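Local coordinates for protein Na Glutathione S-transferase 2 (Necator americanus, PDB 2ON5) that probably conjugates glutathione to electrophilic compounds as a dimeric glutathione S-transferase of the human hookworm, each subunit pairing a thioredoxin-like domain with a helical one, at residues 85-88 / 89-92; 98-101 / 102-105. All blocks are in the same frame, centred on the assembly; numbering follows the deposited sequence.

Interaction 1: 85-88 / 89-92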
ATOM      1  N   GLU A  85     -12.950   8.149   0.676  1.00 15.76           N
ATOM      2  CA  GLU A  85     -11.586   7.934   1.215  1.00 16.11           C
ATOM      3  C   GLU A  85     -11.056   6.553   0.840  1.00 15.53           C
ATOM      4  O   GLU A  85      -9.872   6.393   0.519  1.00 15.87           O
ATOM      5  CB  GLU A  85     -11.566   8.095   2.727  1.00 15.59           C
ATOM      6  CG  GLU A  85     -11.762   9.508   3.210  1.00 17.12           C
ATOM      7  CD  GLU A  85     -11.696   9.579   4.716  1.00 20.92           C
ATOM      8  OE1 GLU A  85     -10.582   9.596   5.261  1.00 20.28           O
ATOM      9  OE2 GLU A  85     -12.765   9.540   5.345  1.00 25.66           O
ATOM     10  N   ALA A  86     -11.947   5.563   0.861  1.00 15.18           N
ATOM     11  CA  ALA A  86     -11.573   4.196   0.502  1.00 14.87           C
ATOM     12  C   ALA A  86     -11.268   4.134  -0.982  1.00 14.61           C
ATOM     13  O   ALA A  86     -10.288   3.495  -1.369  1.00 14.99           O
ATOM     14  CB  ALA A  86     -12.666   3.218   0.874  1.00 14.17           C
ATOM     15  N   LEU A  87     -12.092   4.797  -1.803  1.00 14.52           N
ATOM     16  CA  LEU A  87     -11.879   4.823  -3.266  1.00 14.75           C
ATOM     17  C   LEU A  87     -10.543   5.485  -3.582  1.00 15.32           C
ATOM     18  O   LEU A  87      -9.765   4.998  -4.411  1.00 15.08           O
ATOM     19  CB  LEU A  87     -13.034   5.520  -3.971  1.00 15.39           C
ATOM     20  CG  LEU A  87     -14.307   4.650  -4.027  1.00 13.87           C
ATOM     21  CD1 LEU A  87     -15.483   5.491  -4.575  1.00 14.67           C
ATOM     22  CD2 LEU A  87     -14.035   3.399  -4.913  1.00 12.53           C
ATOM     23  N   VAL A  88     -10.254   6.561  -2.866  1.00 15.19           N
ATOM     24  CA  VAL A  88      -8.927   7.229  -3.001  1.00 15.49           C
ATOM     25  C   VAL A  88      -7.767   6.264  -2.684  1.00 15.70           C
ATOM     26  O   VAL A  88      -6.796   6.162  -3.467  1.00 16.87           O
ATOM     27  CB  VAL A  88      -8.847   8.510  -2.136  1.00 14.94           C
ATOM     28  CG1 VAL A  88      -7.370   9.112  -2.122  1.00 15.39           C
ATOM     29  CG2 VAL A  88      -9.848   9.551  -2.654  1.00 15.42           C
ATOM     30  N   ASP A  89      -7.872   5.562  -1.551  1.00 15.00           N
ATOM     31  CA  ASP A  89      -6.927   4.504  -1.179  1.00 15.09           C
ATOM     32  C   ASP A  89      -6.738   3.458  -2.272  1.00 14.74           C
ATOM     33  O   ASP A  89      -5.601   3.063  -2.560  1.00 12.96           O
ATOM     34  CB  ASP A  89      -7.354   3.792   0.120  1.00 14.97           C
ATOM     35  CG  ASP A  89      -7.266   4.684   1.353  1.00 15.44           C
ATOM     36  OD1 ASP A  89      -6.811   5.837   1.217  1.00 15.32           O
ATOM     37  OD2 ASP A  89      -7.599   4.180   2.461  1.00 17.85           O
ATOM     38  N   SER A  90      -7.837   2.975  -2.846  1.00 14.62           N
ATOM     39  CA  SER A  90      -7.746   1.917  -3.891  1.00 14.68           C
ATOM     40  C   SER A  90      -6.974   2.390  -5.138  1.00 14.83           C
ATOM     41  O   SER A  90      -6.173   1.625  -5.705  1.00 14.79           O
ATOM     42  CB  SER A  90      -9.152   1.400  -4.265  1.00 14.03           C
ATOM     43  OG  SER A  90      -9.863   2.311  -5.079  1.00 16.44           O
ATOM     44  N   VAL A  91      -7.201   3.644  -5.548  1.00 15.13           N
ATOM     45  CA  VAL A  91      -6.440   4.264  -6.643  1.00 15.50           C
ATOM     46  C   VAL A  91      -4.962   4.395  -6.283  1.00 16.35           C
ATOM     47  O   VAL A  91      -4.076   4.078  -7.125  1.00 17.30           O
ATOM     48  CB  VAL A  91      -7.036   5.655  -7.094  1.00 16.14           C
ATOM     49  CG1 VAL A  91      -6.136   6.334  -8.161  1.00 17.21           C
ATOM     50  CG2 VAL A  91      -8.448   5.471  -7.678  1.00 15.80           C
ATOM     51  N   ALA A  92      -4.685   4.849  -5.051  1.00 14.92           N
ATOM     52  CA  ALA A  92      -3.303   5.002  -4.606  1.00 15.91           C
ATOM     53  C   ALA A  92      -2.607   3.652  -4.581  1.00 16.02           C
ATOM     54  O   ALA A  92      -1.433   3.552  -4.927  1.00 16.56           O
ATOM     55  CB  ALA A  92      -3.248   5.672  -3.197  1.00 15.55           C
TER
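The hydroxyl of S90 reaches back one turn to the carbonyl of L87, with OG 2.8 Å from L87 O. Its first torsion (chi1 75°) sets OG between the backbone N and the carbonyl carbon, turned back along the helix. The C=O...OG angle of 121° shows a bent approach, whereas V91 N meets the same L87 O at 159° and 3.1 Å; one oxygen thus takes two donors. D89 N to E85 O (3.0 Å), S90 N to A86 O and A92 N to V88 O (2.9 Å) complete the i to i+4 backbone bonding. The carboxylate of D89 folds beside the carbonyl of E85, OD1 lying 3.2 Å from E85 O; this pair of acceptors is probably made tolerable by R69 NE of the same chain (salt bridge) and Y155 OH (hydrogen bond), both on OD1. D89 OD2 pairs with R69 of the second subunit, and E85 OE1 with R73 of that subunit. Around these, V88 and V91 pack on A156 of helix 155-168, while A86 and S90 lie against Y70 and A62 of the second subunit. Two regular helical turns, joining acid-arginine salt bridges to close packing, here form part of the dimer interface of the cytosolic glutathione S-transferase fold.

Interaction 2: 98-101 / 102-105; sequences YINE and IRPY. With EDO (1,2-ethanediol), chain L.
I102 packs back against Y98 and I99, one turn earlier in the chain. Its CD1 lies 3.8 Å from Y98 CZ and 4.0 Å from I99 CD1, while CG1 sits over one face of the tyrosine ring. With chi1 at 66°, CG1 stands between the backbone N and the carbonyl carbon, which brings it back over the preceding turn, 3.5 Å from Y98 O. The ring of Y98 is enclosed further by F132, stacked on it, and by H163, whose plane is nearly perpendicular; A128 of helix 117-143 also meets I102.

I102 N still bonds to Y98 O at 3.0 Å in the carbonyl plane, but I102 leaves helical phi/psi and occupies the N-cap position of helix 103-110. Helix 82-101 thus passes into helix 103-110 through I102, within the all-helical glutathione S-transferase C-terminal domain. R103 N forms an i to i+3 bond with N100 O (3.2 Å), coming from above the carbonyl plane, 73° out of it, rather than on a lone pair. E101 makes a salt bridge through OE1 to K131, tying this side to helix 117-143.

Away from this apolar cluster the contact is looser. P104, an exposed residue, brings CD no closer than 3.7 Å to E101 O. The R103 side chain is also exposed, packs on N100 of the second subunit and lies about 5 Å from a bound glutathione. Buried Y105, which does not touch 98-101, shares a hydrogen bond between OH and O1 of a 1,2-ethanediol (2.9 Å), probably from the crystallisation liquor, which also bonds to K205 O.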
ATOM      1  N   TYR A  98       1.665  -0.212  -9.875  1.00 19.30           N
ATOM      2  CA  TYR A  98       2.311   0.255 -11.125  1.00 18.86           C
ATOM      3  C   TYR A  98       3.756   0.681 -10.895  1.00 19.67           C
ATOM      4  O   TYR A  98       4.666   0.285 -11.649  1.00 18.90           O
ATOM      5  CB  TYR A  98       1.496   1.409 -11.721  1.00 19.38           C
ATOM      6  CG  TYR A  98       2.229   2.288 -12.735  1.00 18.65           C
ATOM      7  CD1 TYR A  98       2.443   1.849 -14.045  1.00 18.35           C
ATOM      8  CD2 TYR A  98       2.675   3.566 -12.382  1.00 19.33           C
ATOM      9  CE1 TYR A  98       3.106   2.659 -14.986  1.00 17.55           C
ATOM     10  CE2 TYR A  98       3.321   4.385 -13.306  1.00 18.65           C
ATOM     11  CZ  TYR A  98       3.541   3.923 -14.607  1.00 19.50           C
ATOM     12  OH  TYR A  98       4.196   4.725 -15.532  1.00 18.59           O
ATOM     13  N   ILE A  99       3.976   1.478  -9.857  1.00 18.85           N
ATOM     14  CA  ILE A  99       5.322   1.881  -9.486  1.00 20.27           C
ATOM     15  C   ILE A  99       6.248   0.693  -9.172  1.00 21.06           C
ATOM     16  O   ILE A  99       7.441   0.706  -9.508  1.00 20.37           O
ATOM     17  CB  ILE A  99       5.290   2.891  -8.315  1.00 19.78           C
ATOM     18  CG1 ILE A  99       4.602   4.210  -8.756  1.00 18.60           C
ATOM     19  CG2 ILE A  99       6.722   3.113  -7.725  1.00 21.63           C
ATOM     20  CD1 ILE A  99       5.285   4.969  -9.886  1.00 21.19           C
ATOM     21  N   ASN A 100       5.699  -0.326  -8.513  1.00 21.74           N
ATOM     22  CA  ASN A 100       6.444  -1.535  -8.274  1.00 23.43           C
ATOM     23  C   ASN A 100       6.846  -2.202  -9.601  1.00 22.90           C
ATOM     24  O   ASN A 100       8.003  -2.634  -9.771  1.00 23.06           O
ATOM     25  CB  ASN A 100       5.652  -2.500  -7.403  1.00 23.62           C
ATOM     26  CG  ASN A 100       6.460  -3.722  -7.037  1.00 29.05           C
ATOM     27  OD1 ASN A 100       7.428  -3.629  -6.271  1.00 32.26           O
ATOM     28  ND2 ASN A 100       6.087  -4.881  -7.603  1.00 30.58           N
ATOM     29  N   GLU A 101       5.903  -2.247 -10.535  1.00 22.37           N
ATOM     30  CA  GLU A 101       6.140  -2.772 -11.872  1.00 23.34           C
ATOM     31  C   GLU A 101       7.294  -2.057 -12.581  1.00 22.29           C
ATOM     32  O   GLU A 101       8.132  -2.706 -13.211  1.00 22.71           O
ATOM     33  CB  GLU A 101       4.866  -2.693 -12.708  1.00 22.60           C
ATOM     34  CG  GLU A 101       4.958  -3.345 -14.074  1.00 26.09           C
ATOM     35  CD  GLU A 101       3.586  -3.609 -14.702  1.00 26.36           C
ATOM     36  OE1 GLU A 101       3.544  -4.209 -15.796  1.00 31.44           O
ATOM     37  OE2 GLU A 101       2.551  -3.209 -14.117  1.00 29.91           O
ATOM     38  N   ILE A 102       7.341  -0.733 -12.481  1.00 21.93           N
ATOM     39  CA  ILE A 102       8.397   0.054 -13.157  1.00 21.75           C
ATOM     40  C   ILE A 102       9.638   0.381 -12.298  1.00 22.52           C
ATOM     41  O   ILE A 102      10.515   1.170 -12.722  1.00 22.15           O
ATOM     42  CB  ILE A 102       7.809   1.331 -13.821  1.00 21.37           C
ATOM     43  CG1 ILE A 102       7.273   2.306 -12.755  1.00 21.94           C
ATOM     44  CG2 ILE A 102       6.726   0.944 -14.864  1.00 20.14           C
ATOM     45  CD1 ILE A 102       7.105   3.747 -13.228  1.00 20.91           C
ATOM     46  N   ARG A 103       9.729  -0.237 -11.115  1.00 23.29           N
ATOM     47  CA  ARG A 103      10.881  -0.026 -10.213  1.00 24.87           C
ATOM     48  C   ARG A 103      12.283  -0.106 -10.878  1.00 23.83           C
ATOM     49  O   ARG A 103      13.140   0.721 -10.580  1.00 22.97           O
ATOM     50  CB  ARG A 103      10.833  -0.949  -8.995  1.00 24.96           C
ATOM     51  CG  ARG A 103      11.972  -0.661  -8.004  1.00 27.43           C
ATOM     52  CD  ARG A 103      12.062  -1.667  -6.831  1.00 29.03           C
ATOM     53  NE  ARG A 103      10.770  -2.170  -6.367  1.00 38.57           N
ATOM     54  CZ  ARG A 103       9.949  -1.542  -5.522  1.00 41.35           C
ATOM     55  NH1 ARG A 103      10.249  -0.333  -5.047  1.00 44.27           N
ATOM     56  NH2 ARG A 103       8.807  -2.124  -5.157  1.00 41.31           N
ATOM     57  N   PRO A 104      12.510  -1.096 -11.766  1.00 23.98           N
ATOM     58  CA  PRO A 104      13.814  -1.146 -12.472  1.00 23.96           C
ATOM     59  C   PRO A 104      14.139   0.135 -13.245  1.00 23.92           C
ATOM     60  O   PRO A 104      15.310   0.562 -13.283  1.00 23.56           O
ATOM     61  CB  PRO A 104      13.644  -2.339 -13.432  1.00 23.13           C
ATOM     62  CG  PRO A 104      12.634  -3.204 -12.767  1.00 24.63           C
ATOM     63  CD  PRO A 104      11.655  -2.235 -12.147  1.00 23.02           C
ATOM     64  N   TYR A 105      13.119   0.749 -13.852  1.00 22.77           N
ATOM     65  CA  TYR A 105      13.297   2.020 -14.550  1.00 22.47           C
ATOM     66  C   TYR A 105      13.631   3.160 -13.569  1.00 23.05           C
ATOM     67  O   TYR A 105      14.568   3.952 -13.773  1.00 21.65           O
ATOM     68  CB  TYR A 105      12.032   2.344 -15.393  1.00 22.04           C
ATOM     69  CG  TYR A 105      12.041   3.741 -15.936  1.00 21.75           C
ATOM     70  CD1 TYR A 105      12.682   4.028 -17.140  1.00 21.27           C
ATOM     71  CD2 TYR A 105      11.449   4.796 -15.221  1.00 20.65           C
ATOM     72  CE1 TYR A 105      12.737   5.331 -17.633  1.00 21.73           C
ATOM     73  CE2 TYR A 105      11.492   6.108 -15.701  1.00 23.30           C
ATOM     74  CZ  TYR A 105      12.141   6.360 -16.926  1.00 22.50           C
ATOM     75  OH  TYR A 105      12.208   7.637 -17.422  1.00 21.22           O
TER
HETATM   76  C1  EDO L 422      12.180  11.052 -15.577  1.00 34.17           C
HETATM   77  O1  EDO L 422      12.248   9.639 -15.298  1.00 30.33           O
HETATM   78  C2  EDO L 422      12.928  11.931 -14.587  1.00 36.07           C
HETATM   79  O2  EDO L 422      12.772  11.525 -13.203  1.00 36.23           O

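Both contacts lie along helix 82-101, in series, with centres about 20 Å apart and nearest atoms about 7 Å apart. Interaction 1 is a buried, uninterrupted piece of helix; interaction 2 is partly buried and spans the helix's end and the start of helix 103-110. Both sit beside helix 155-168 and reach the second subunit, but by different chemistry: at 85-92 acidic side chains form intersubunit salt bridges with arginines, whereas at 98-105 the neighbour is met by R103 packing on N100 of the second subunit. The segments' own apolar side chains differ likewise: mainly valines and alanines in interaction 1, isoleucines against a tyrosine ring in interaction 2.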